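Local atomic coordinates of beta-fructofuranosidase, insoluble isoenzyme CWINV1 (Arabidopsis thaliana, PDB entry 2OXB), a protein that hydrolyses sucrose and 1-kestose, and less readily neokestose and levan, as a cell-wall invertase of glycosyl hydrolase family 32. Residues Y426-K431 with L442-Q447. The protein carries 1 engineered substitution. Numbering follows the deposited sequence.
Sequences YFRIFK and LMCSDQ
Tyr426 with Cys444 and Arg428 with Leu442 pair across the two antiparallel strands of a beta hairpin, 423-431 and 439-446, in the C-terminal beta-sandwich domain, away from the substrate site. These hydrogen-bonded pairs, each closed by two backbone bonds, flank the non-hydrogen-bonded pair Phe427-Met443. One sheet face carries Tyr426, Arg428, Leu442 and Cys444. With CG between its backbone N and carbonyl carbon (chi1 55°), Tyr426 swings its ring across to the partner strand, its CE1 3.4 Å from CB of Cys444. The Cys444 sulfur, tied by a disulfide to Cys395, sits obliquely 4.7 Å from the centroid of the Tyr426 ring. Cut back to an alanine, Tyr426 would lose its ring, which is likely to open a gap beside CB and SG of Cys444. Arg428 and Leu442 run side by side, CD of Arg428 3.4 Å from CD2 of Leu442; the arginine's aliphatic stem suits leucine while NH2 makes a weak hydrogen bond to Asn399 O. On the other face, the unbranched side chain of Met443 lays CG 3.5 Å from CE1 of Phe427, and its SD lies obliquely 5.2 Å from the centroid of the Phe427 ring, a Met-aromatic contact. Backbone bonds thus set the register, while apolar and sulfur-aromatic contacts join the strands on both faces.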
loop_
_atom_site.group_PDB
_atom_site.type_symbol
_atom_site.label_atom_id
_atom_site.label_comp_id
_atom_site.label_asym_id
_atom_site.label_seq_id
_atom_site.Cartn_x
_atom_site.Cartn_y
_atom_site.Cartn_z
ATOM N N TYR A 426 -17.634 -6.609 -3.441
ATOM C CA TYR A 426 -18.777 -6.135 -4.190
ATOM C C TYR A 426 -19.109 -4.690 -3.878
ATOM O O TYR A 426 -18.383 -4.018 -3.145
ATOM C CB TYR A 426 -19.970 -7.029 -3.874
ATOM C CG TYR A 426 -20.268 -7.119 -2.399
ATOM C CD1 TYR A 426 -20.828 -6.044 -1.720
ATOM C CD2 TYR A 426 -19.973 -8.271 -1.678
ATOM C CE1 TYR A 426 -21.092 -6.108 -0.360
ATOM C CE2 TYR A 426 -20.229 -8.350 -0.306
ATOM C CZ TYR A 426 -20.790 -7.261 0.345
ATOM O OH TYR A 426 -21.049 -7.321 1.696
ATOM N N PHE A 427 -20.221 -4.237 -4.447
ATOM C CA PHE A 427 -20.723 -2.876 -4.287
ATOM C C PHE A 427 -22.136 -2.858 -3.720
ATOM O O PHE A 427 -22.866 -3.846 -3.815
ATOM C CB PHE A 427 -20.779 -2.166 -5.635
ATOM C CG PHE A 427 -19.441 -1.804 -6.190
ATOM C CD1 PHE A 427 -18.644 -0.861 -5.543
ATOM C CD2 PHE A 427 -18.982 -2.380 -7.374
ATOM C CE1 PHE A 427 -17.413 -0.492 -6.064
ATOM C CE2 PHE A 427 -17.747 -2.017 -7.908
ATOM C CZ PHE A 427 -16.962 -1.070 -7.250
ATOM N N ARG A 428 -22.503 -1.714 -3.137
ATOM C CA ARG A 428 -23.833 -1.451 -2.579
ATOM C C ARG A 428 -24.082 0.046 -2.761
ATOM O O ARG A 428 -23.305 0.865 -2.285
ATOM C CB ARG A 428 -23.879 -1.781 -1.100
ATOM C CG ARG A 428 -24.056 -3.228 -0.778
ATOM C CD ARG A 428 -23.454 -3.465 0.576
ATOM N NE ARG A 428 -23.785 -4.765 1.127
ATOM C CZ ARG A 428 -24.851 -4.993 1.870
ATOM N NH1 ARG A 428 -25.685 -4.005 2.145
ATOM N NH2 ARG A 428 -25.066 -6.204 2.350
ATOM N N ILE A 429 -25.155 0.400 -3.464
ATOM C CA ILE A 429 -25.474 1.808 -3.710
ATOM C C ILE A 429 -26.662 2.283 -2.875
ATOM O O ILE A 429 -27.706 1.640 -2.818
ATOM C CB ILE A 429 -25.835 2.085 -5.208
ATOM C CG1 ILE A 429 -24.729 1.594 -6.148
ATOM C CG2 ILE A 429 -26.106 3.572 -5.407
ATOM C CD1 ILE A 429 -23.390 2.261 -5.969
ATOM N N PHE A 430 -26.491 3.433 -2.247
ATOM C CA PHE A 430 -27.540 4.025 -1.451
ATOM C C PHE A 430 -27.567 5.508 -1.776
ATOM O O PHE A 430 -26.668 6.020 -2.452
ATOM C CB PHE A 430 -27.266 3.816 0.036
ATOM C CG PHE A 430 -27.245 2.373 0.447
ATOM C CD1 PHE A 430 -28.370 1.572 0.266
ATOM C CD2 PHE A 430 -26.102 1.811 1.008
ATOM C CE1 PHE A 430 -28.358 0.235 0.635
ATOM C CE2 PHE A 430 -26.079 0.476 1.381
ATOM C CZ PHE A 430 -27.210 -0.318 1.195
ATOM N N LYS A 431 -28.599 6.194 -1.298
ATOM C CA LYS A 431 -28.746 7.628 -1.528
ATOM C C LYS A 431 -28.195 8.382 -0.326
ATOM O O LYS A 431 -28.509 8.048 0.811
ATOM C CB LYS A 431 -30.225 7.983 -1.732
ATOM C CG LYS A 431 -30.956 7.092 -2.742
ATOM C CD LYS A 431 -32.304 7.685 -3.162
ATOM C CE LYS A 431 -33.016 6.795 -4.174
ATOM N NZ LYS A 431 -34.297 7.384 -4.680
ATOM N N LEU A 442 -20.687 2.000 -1.830
ATOM C CA LEU A 442 -20.026 1.167 -0.861
ATOM C C LEU A 442 -19.247 0.012 -1.484
ATOM O O LEU A 442 -19.812 -0.809 -2.211
ATOM C CB LEU A 442 -21.053 0.585 0.103
ATOM C CG LEU A 442 -20.404 -0.337 1.132
ATOM C CD1 LEU A 442 -19.547 0.509 2.062
ATOM C CD2 LEU A 442 -21.456 -1.102 1.905
ATOM N N MET A 443 -17.954 -0.063 -1.203
ATOM C CA MET A 443 -17.167 -1.173 -1.713
ATOM C C MET A 443 -16.850 -2.043 -0.490
ATOM O O MET A 443 -16.242 -1.566 0.478
ATOM C CB MET A 443 -15.868 -0.686 -2.391
ATOM C CG MET A 443 -15.365 -1.610 -3.519
ATOM S SD MET A 443 -13.690 -1.242 -4.194
ATOM C CE MET A 443 -12.700 -2.693 -3.551
ATOM N N CYS A 444 -17.301 -3.298 -0.523
ATOM C CA CYS A 444 -17.051 -4.249 0.565
ATOM C C CYS A 444 -16.203 -5.410 0.078
ATOM O O CYS A 444 -16.292 -5.814 -1.079
ATOM C CB CYS A 444 -18.348 -4.846 1.102
ATOM S SG CYS A 444 -19.488 -3.721 1.968
ATOM N N SER A 445 -15.388 -5.949 0.979
ATOM C CA SER A 445 -14.523 -7.097 0.681
ATOM C C SER A 445 -14.717 -8.083 1.819
ATOM O O SER A 445 -13.980 -8.059 2.800
ATOM C CB SER A 445 -13.054 -6.676 0.620
ATOM O OG SER A 445 -12.260 -7.741 0.149
ATOM N N ASP A 446 -15.734 -8.929 1.690
ATOM C CA ASP A 446 -16.057 -9.916 2.713
ATOM C C ASP A 446 -15.038 -11.047 2.809
ATOM O O ASP A 446 -14.618 -11.620 1.797
ATOM C CB ASP A 446 -17.432 -10.511 2.444
ATOM C CG ASP A 446 -18.308 -10.500 3.667
ATOM O OD1 ASP A 446 -18.885 -9.420 3.966
ATOM O OD2 ASP A 446 -18.401 -11.563 4.329
ATOM N N GLN A 447 -14.665 -11.387 4.037
ATOM C CA GLN A 447 -13.677 -12.435 4.274
ATOM C C GLN A 447 -14.188 -13.547 5.195
ATOM O O GLN A 447 -13.508 -14.550 5.408
ATOM C CB GLN A 447 -12.428 -11.778 4.849
ATOM C CG GLN A 447 -12.044 -10.491 4.098
ATOM C CD GLN A 447 -11.277 -10.764 2.808
ATOM O OE1 GLN A 447 -11.246 -9.933 1.895
ATOM N NE2 GLN A 447 -10.634 -11.929 2.740
#